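Cellulosomal scaffoldin (Acetivibrio cellulolyticus, PDB 4WI0) forms part of a cellulose-degrading cellulosome, this C-terminal X-module and dockerin pair binding a type II cohesin and calcium, while the whole protein probably hydrolyses cellulose. Local coordinates at residues Thr3-Asp11 and Lys78-Met89. The protein carries 1 engineered substitution. Numbering follows the deposited sequence.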
ATOM      1  N   THR B   3       7.643  35.329 -14.888  1.00 29.84           N
ATOM      2  CA  THR B   3       6.852  34.117 -14.739  1.00 27.94           C
ATOM      3  C   THR B   3       7.665  33.048 -14.016  1.00 26.01           C
ATOM      4  O   THR B   3       8.759  32.690 -14.458  1.00 26.14           O
ATOM      5  CB  THR B   3       6.417  33.561 -16.108  1.00 28.81           C
ATOM      6  OG1 THR B   3       5.731  34.579 -16.845  1.00 30.07           O
ATOM      7  CG2 THR B   3       5.496  32.361 -15.938  1.00 28.39           C
ATOM      8  N   VAL B   4       7.126  32.542 -12.908  1.00 24.06           N
ATOM      9  CA  VAL B   4       7.697  31.391 -12.213  1.00 22.41           C
ATOM     10  C   VAL B   4       6.852  30.159 -12.582  1.00 21.90           C
ATOM     11  O   VAL B   4       5.641  30.158 -12.377  1.00 22.56           O
ATOM     12  CB  VAL B   4       7.726  31.621 -10.684  1.00 21.60           C
ATOM     13  CG1 VAL B   4       8.366  30.447  -9.962  1.00 20.74           C
ATOM     14  CG2 VAL B   4       8.482  32.897 -10.352  1.00 21.95           C
ATOM     15  N   SER B   5       7.492  29.134 -13.143  1.00 21.03           N
ATOM     16  CA  SER B   5       6.804  27.907 -13.562  1.00 20.61           C
ATOM     17  C   SER B   5       7.515  26.623 -13.094  1.00 19.40           C
ATOM     18  O   SER B   5       8.630  26.662 -12.573  1.00 19.46           O
ATOM     19  CB  SER B   5       6.669  27.899 -15.090  1.00 21.54           C
ATOM     20  OG  SER B   5       7.946  27.929 -15.705  1.00 21.79           O
ATOM     21  N   GLY B   6       6.867  25.481 -13.291  1.00 19.44           N
ATOM     22  CA  GLY B   6       7.473  24.191 -12.969  1.00 18.74           C
ATOM     23  C   GLY B   6       6.501  23.026 -12.938  1.00 18.56           C
ATOM     24  O   GLY B   6       5.341  23.158 -13.338  1.00 19.13           O
ATOM     25  N   TYR B   7       6.993  21.889 -12.455  1.00 18.05           N
ATOM     26  CA  TYR B   7       6.222  20.648 -12.394  1.00 18.52           C
ATOM     27  C   TYR B   7       6.242  20.037 -10.994  1.00 17.66           C
ATOM     28  O   TYR B   7       7.294  19.947 -10.373  1.00 17.42           O
ATOM     29  CB  TYR B   7       6.791  19.640 -13.395  1.00 19.21           C
ATOM     30  CG  TYR B   7       6.489  20.002 -14.820  1.00 20.37           C
ATOM     31  CD1 TYR B   7       7.305  20.885 -15.523  1.00 21.01           C
ATOM     32  CD2 TYR B   7       5.369  19.486 -15.466  1.00 21.27           C
ATOM     33  CE1 TYR B   7       7.022  21.228 -16.838  1.00 22.30           C
ATOM     34  CE2 TYR B   7       5.080  19.827 -16.778  1.00 22.50           C
ATOM     35  CZ  TYR B   7       5.910  20.696 -17.456  1.00 23.21           C
ATOM     36  OH  TYR B   7       5.621  21.039 -18.762  1.00 24.78           O
ATOM     37  N   ILE B   8       5.064  19.645 -10.510  1.00 17.98           N
ATOM     38  CA  ILE B   8       4.907  18.910  -9.256  1.00 17.52           C
ATOM     39  C   ILE B   8       4.396  17.505  -9.613  1.00 18.45           C
ATOM     40  O   ILE B   8       3.493  17.379 -10.438  1.00 18.85           O
ATOM     41  CB  ILE B   8       3.863  19.578  -8.312  1.00 17.22           C
ATOM     42  CG1 ILE B   8       4.080  21.097  -8.159  1.00 17.15           C
ATOM     43  CG2 ILE B   8       3.835  18.884  -6.957  1.00 16.53           C
ATOM     44  CD1 ILE B   8       5.322  21.516  -7.405  1.00 16.64           C
ATOM     45  N   ASN B   9       4.978  16.469  -9.002  1.00 18.39           N
ATOM     46  CA  ASN B   9       4.513  15.082  -9.125  1.00 18.73           C
ATOM     47  C   ASN B   9       4.380  14.462  -7.726  1.00 18.60           C
ATOM     48  O   ASN B   9       5.196  14.741  -6.856  1.00 17.43           O
ATOM     49  CB  ASN B   9       5.549  14.229  -9.874  1.00 19.33           C
ATOM     50  CG  ASN B   9       5.429  14.272 -11.395  1.00 20.17           C
ATOM     51  OD1 ASN B   9       6.104  13.488 -12.058  1.00 21.77           O
ATOM     52  ND2 ASN B   9       4.625  15.172 -11.958  1.00 20.42           N
ATOM     53  N   PRO B  10       3.379  13.590  -7.514  1.00 19.06           N
ATOM     54  CA  PRO B  10       3.364  12.849  -6.239  1.00 19.00           C
ATOM     55  C   PRO B  10       4.466  11.795  -6.227  1.00 19.36           C
ATOM     56  O   PRO B  10       4.825  11.283  -7.300  1.00 20.00           O
ATOM     57  CB  PRO B  10       1.982  12.192  -6.237  1.00 18.98           C
ATOM     58  CG  PRO B  10       1.643  12.040  -7.677  1.00 19.69           C
ATOM     59  CD  PRO B  10       2.256  13.209  -8.389  1.00 19.44           C
ATOM     60  N   ASP B  11       5.012  11.479  -5.050  1.00 18.29           N
ATOM     61  CA  ASP B  11       6.060  10.461  -4.948  1.00 19.27           C
ATOM     62  C   ASP B  11       5.488   9.030  -4.855  1.00 20.28           C
ATOM     63  O   ASP B  11       5.586   8.360  -3.820  1.00 19.69           O
ATOM     64  CB  ASP B  11       7.006  10.753  -3.768  1.00 19.47           C
ATOM     65  CG  ASP B  11       8.202   9.823  -3.738  1.00 19.92           C
ATOM     66  OD1 ASP B  11       8.497   9.181  -4.767  1.00 20.30           O
ATOM     67  OD2 ASP B  11       8.852   9.719  -2.685  1.00 20.35           O
ATOM     68  N   LYS B  78      11.704  32.081 -14.561  1.00 26.91           N
ATOM     69  CA  LYS B  78      12.403  30.988 -13.893  1.00 26.43           C
ATOM     70  C   LYS B  78      11.579  29.709 -13.858  1.00 25.99           C
ATOM     71  O   LYS B  78      10.419  29.718 -13.433  1.00 24.61           O
ATOM     72  CB  LYS B  78      12.751  31.378 -12.454  1.00 26.53           C
ATOM     73  CG  LYS B  78      13.505  30.296 -11.690  1.00 27.34           C
ATOM     74  CD  LYS B  78      13.788  30.725 -10.262  1.00 28.88           C
ATOM     75  CE  LYS B  78      14.771  29.786  -9.575  1.00 30.27           C
ATOM     76  NZ  LYS B  78      16.177  30.130  -9.918  1.00 31.69           N
ATOM     77  N   GLU B  79      12.212  28.612 -14.267  1.00 26.18           N
ATOM     78  CA  GLU B  79      11.623  27.280 -14.171  1.00 26.37           C
ATOM     79  C   GLU B  79      12.158  26.572 -12.921  1.00 24.64           C
ATOM     80  O   GLU B  79      13.339  26.261 -12.841  1.00 25.55           O
ATOM     81  CB  GLU B  79      11.942  26.480 -15.444  1.00 28.61           C
ATOM     82  CG  GLU B  79      11.010  25.313 -15.688  1.00 29.55           C
ATOM     83  CD  GLU B  79      11.113  24.733 -17.092  1.00 33.34           C
ATOM     84  OE1 GLU B  79      12.239  24.631 -17.637  1.00 34.09           O
ATOM     85  OE2 GLU B  79      10.049  24.370 -17.648  1.00 33.77           O
ATOM     86  N   LEU B  80      11.290  26.338 -11.942  1.00 22.91           N
ATOM     87  CA  LEU B  80      11.687  25.696 -10.690  1.00 21.16           C
ATOM     88  C   LEU B  80      12.010  24.231 -10.857  1.00 20.43           C
ATOM     89  O   LEU B  80      12.823  23.698 -10.117  1.00 19.79           O
ATOM     90  CB  LEU B  80      10.588  25.818  -9.644  1.00 21.13           C
ATOM     91  CG  LEU B  80      10.164  27.239  -9.284  1.00 22.03           C
ATOM     92  CD1 LEU B  80       9.370  27.208  -7.987  1.00 21.98           C
ATOM     93  CD2 LEU B  80      11.371  28.169  -9.159  1.00 22.79           C
ATOM     94  N   SER B  81      11.367  23.580 -11.825  1.00 18.96           N
ATOM     95  CA  SER B  81      11.551  22.156 -12.041  1.00 18.67           C
ATOM     96  C   SER B  81      11.145  21.819 -13.475  1.00 19.27           C
ATOM     97  O   SER B  81      10.617  22.675 -14.174  1.00 19.02           O
ATOM     98  CB  SER B  81      10.707  21.363 -11.048  1.00 17.87           C
ATOM     99  OG  SER B  81       9.348  21.772 -11.083  1.00 17.41           O
ATOM    100  N   THR B  82      11.386  20.584 -13.895  1.00 19.61           N
ATOM    101  CA  THR B  82      11.062  20.144 -15.260  1.00 20.56           C
ATOM    102  C   THR B  82      10.181  18.896 -15.209  1.00 20.45           C
ATOM    103  O   THR B  82      10.007  18.295 -14.145  1.00 19.04           O
ATOM    104  CB  THR B  82      12.331  19.823 -16.061  1.00 21.86           C
ATOM    105  OG1 THR B  82      13.012  18.710 -15.466  1.00 21.68           O
ATOM    106  CG2 THR B  82      13.271  21.042 -16.113  1.00 22.23           C
ATOM    107  N   SER B  83       9.628  18.501 -16.353  1.00 21.28           N
ATOM    108  CA  SER B  83       8.768  17.315 -16.398  1.00 21.55           C
ATOM    109  C   SER B  83       9.537  16.025 -16.090  1.00 21.36           C
ATOM    110  O   SER B  83       8.992  15.121 -15.462  1.00 20.75           O
ATOM    111  CB  SER B  83       8.050  17.199 -17.747  1.00 23.25           C
ATOM    112  OG  SER B  83       8.957  17.397 -18.796  1.00 25.54           O
ATOM    113  N   ALA B  84      10.793  15.949 -16.526  1.00 22.08           N
ATOM    114  CA  ALA B  84      11.649  14.791 -16.238  1.00 22.51           C
ATOM    115  C   ALA B  84      12.227  14.824 -14.812  1.00 21.66           C
ATOM    116  O   ALA B  84      12.544  13.776 -14.244  1.00 21.48           O
ATOM    117  CB  ALA B  84      12.774  14.695 -17.259  1.00 24.02           C
ATOM    118  N   SER B  85      12.353  16.018 -14.239  1.00 21.21           N
ATOM    119  CA  SER B  85      12.855  16.173 -12.871  1.00 20.88           C
ATOM    120  C   SER B  85      11.926  17.108 -12.077  1.00 19.94           C
ATOM    121  O   SER B  85      12.271  18.250 -11.801  1.00 20.50           O
ATOM    122  CB  SER B  85      14.292  16.698 -12.912  1.00 21.67           C
ATOM    123  OG  SER B  85      14.813  16.895 -11.610  1.00 22.06           O
ATOM    124  N   PRO B  86      10.722  16.627 -11.732  1.00 19.48           N
ATOM    125  CA  PRO B  86       9.752  17.445 -11.013  1.00 19.00           C
ATOM    126  C   PRO B  86      10.077  17.567  -9.533  1.00 18.19           C
ATOM    127  O   PRO B  86      10.917  16.836  -9.020  1.00 18.21           O
ATOM    128  CB  PRO B  86       8.454  16.652 -11.151  1.00 19.03           C
ATOM    129  CG  PRO B  86       8.907  15.243 -11.270  1.00 19.73           C
ATOM    130  CD  PRO B  86      10.173  15.304 -12.073  1.00 20.42           C
ATOM    131  N   ILE B  87       9.385  18.479  -8.869  1.00 17.86           N
ATOM    132  CA  ILE B  87       9.365  18.530  -7.406  1.00 18.09           C
ATOM    133  C   ILE B  87       8.401  17.436  -6.936  1.00 17.74           C
ATOM    134  O   ILE B  87       7.254  17.364  -7.387  1.00 17.36           O
ATOM    135  CB  ILE B  87       8.917  19.914  -6.913  1.00 17.86           C
ATOM    136  CG1 ILE B  87       9.936  20.968  -7.341  1.00 18.69           C
ATOM    137  CG2 ILE B  87       8.729  19.938  -5.401  1.00 17.90           C
ATOM    138  CD1 ILE B  87       9.367  22.371  -7.367  1.00 19.23           C
ATOM    139  N   LEU B  88       8.885  16.570  -6.055  1.00 17.56           N
ATOM    140  CA  LEU B  88       8.069  15.499  -5.523  1.00 17.71           C
ATOM    141  C   LEU B  88       7.354  15.934  -4.249  1.00 17.74           C
ATOM    142  O   LEU B  88       7.909  16.682  -3.450  1.00 17.49           O
ATOM    143  CB  LEU B  88       8.927  14.259  -5.285  1.00 18.26           C
ATOM    144  CG  LEU B  88       9.524  13.661  -6.567  1.00 19.44           C
ATOM    145  CD1 LEU B  88      10.206  12.341  -6.268  1.00 20.51           C
ATOM    146  CD2 LEU B  88       8.478  13.473  -7.650  1.00 20.27           C
ATOM    147  N   MET B  89       6.102  15.489  -4.106  1.00 17.90           N
ATOM    148  CA  MET B  89       5.296  15.705  -2.898  1.00 17.48           C
ATOM    149  C   MET B  89       4.916  14.356  -2.268  1.00 17.89           C
ATOM    150  O   MET B  89       4.533  13.412  -2.983  1.00 17.24           O
ATOM    151  CB  MET B  89       4.033  16.497  -3.229  1.00 17.20           C
ATOM    152  CG  MET B  89       4.292  17.953  -3.600  1.00 17.68           C
ATOM    153  SD  MET B  89       4.873  18.926  -2.192  1.00 18.14           S
ATOM    154  CE  MET B  89       3.355  18.996  -1.253  1.00 17.53           C
TER
HETATM  155  O   HOH W   1       8.002  26.507 -17.723  1.00 29.57           O
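Tyr7 and Ser83 meet where a parallel strand pairing is interrupted, in the X-module, whose sequence belongs to the carboxypeptidase regulatory-like family of the transthyretin clan. Strand 3-10 runs parallel to both ends of 78-89, between which residues 80-86 loop outward, and the ladder shows how a sheet can absorb a five-residue excursion: the pairing resumes in parallel at Ile8 and Ile87, in a register shifted by five residues, with side chains on the expected faces. On one side of the break Ser5 N donates to Lys78 O and Leu80 N to Ser5 O; beyond it Ile87 N reaches Tyr7 O and Asn9 N binds Ile87 O. At the gap itself a side chain stands in for the missing backbone: Tyr7 N donates to Ser81 OG at 2.7 Å, close to linear at 163°.

Tyr7 contributes the largest area. With CG beside its own backbone N (chi1 -72°), the ring lies with one face against Ser83 of the loop, and Ser83 CB sits 4.0 Å from the ring centroid, only 7° off the normal, a CH-pi contact over the face. Tyr44, from the strand flanking 3-10 on its other side, also meets this ring.

Met89 and Ile8 join on the face that packs toward strands 53-60 and 67-74. Bends at chi2 and chi3 lead the thioether away from strand 3-10, leaving Met89 CG to touch Ile8 CG2 at 3.5 Å.

On the reverse face, Asn9 crosses the Pro86 ring and packs its CB against Leu88 CD2. Its amide is tethered by ND2 donating to Ile8 O from above the carbonyl plane, while OD1 lies 3.4 Å from Pro86 CG.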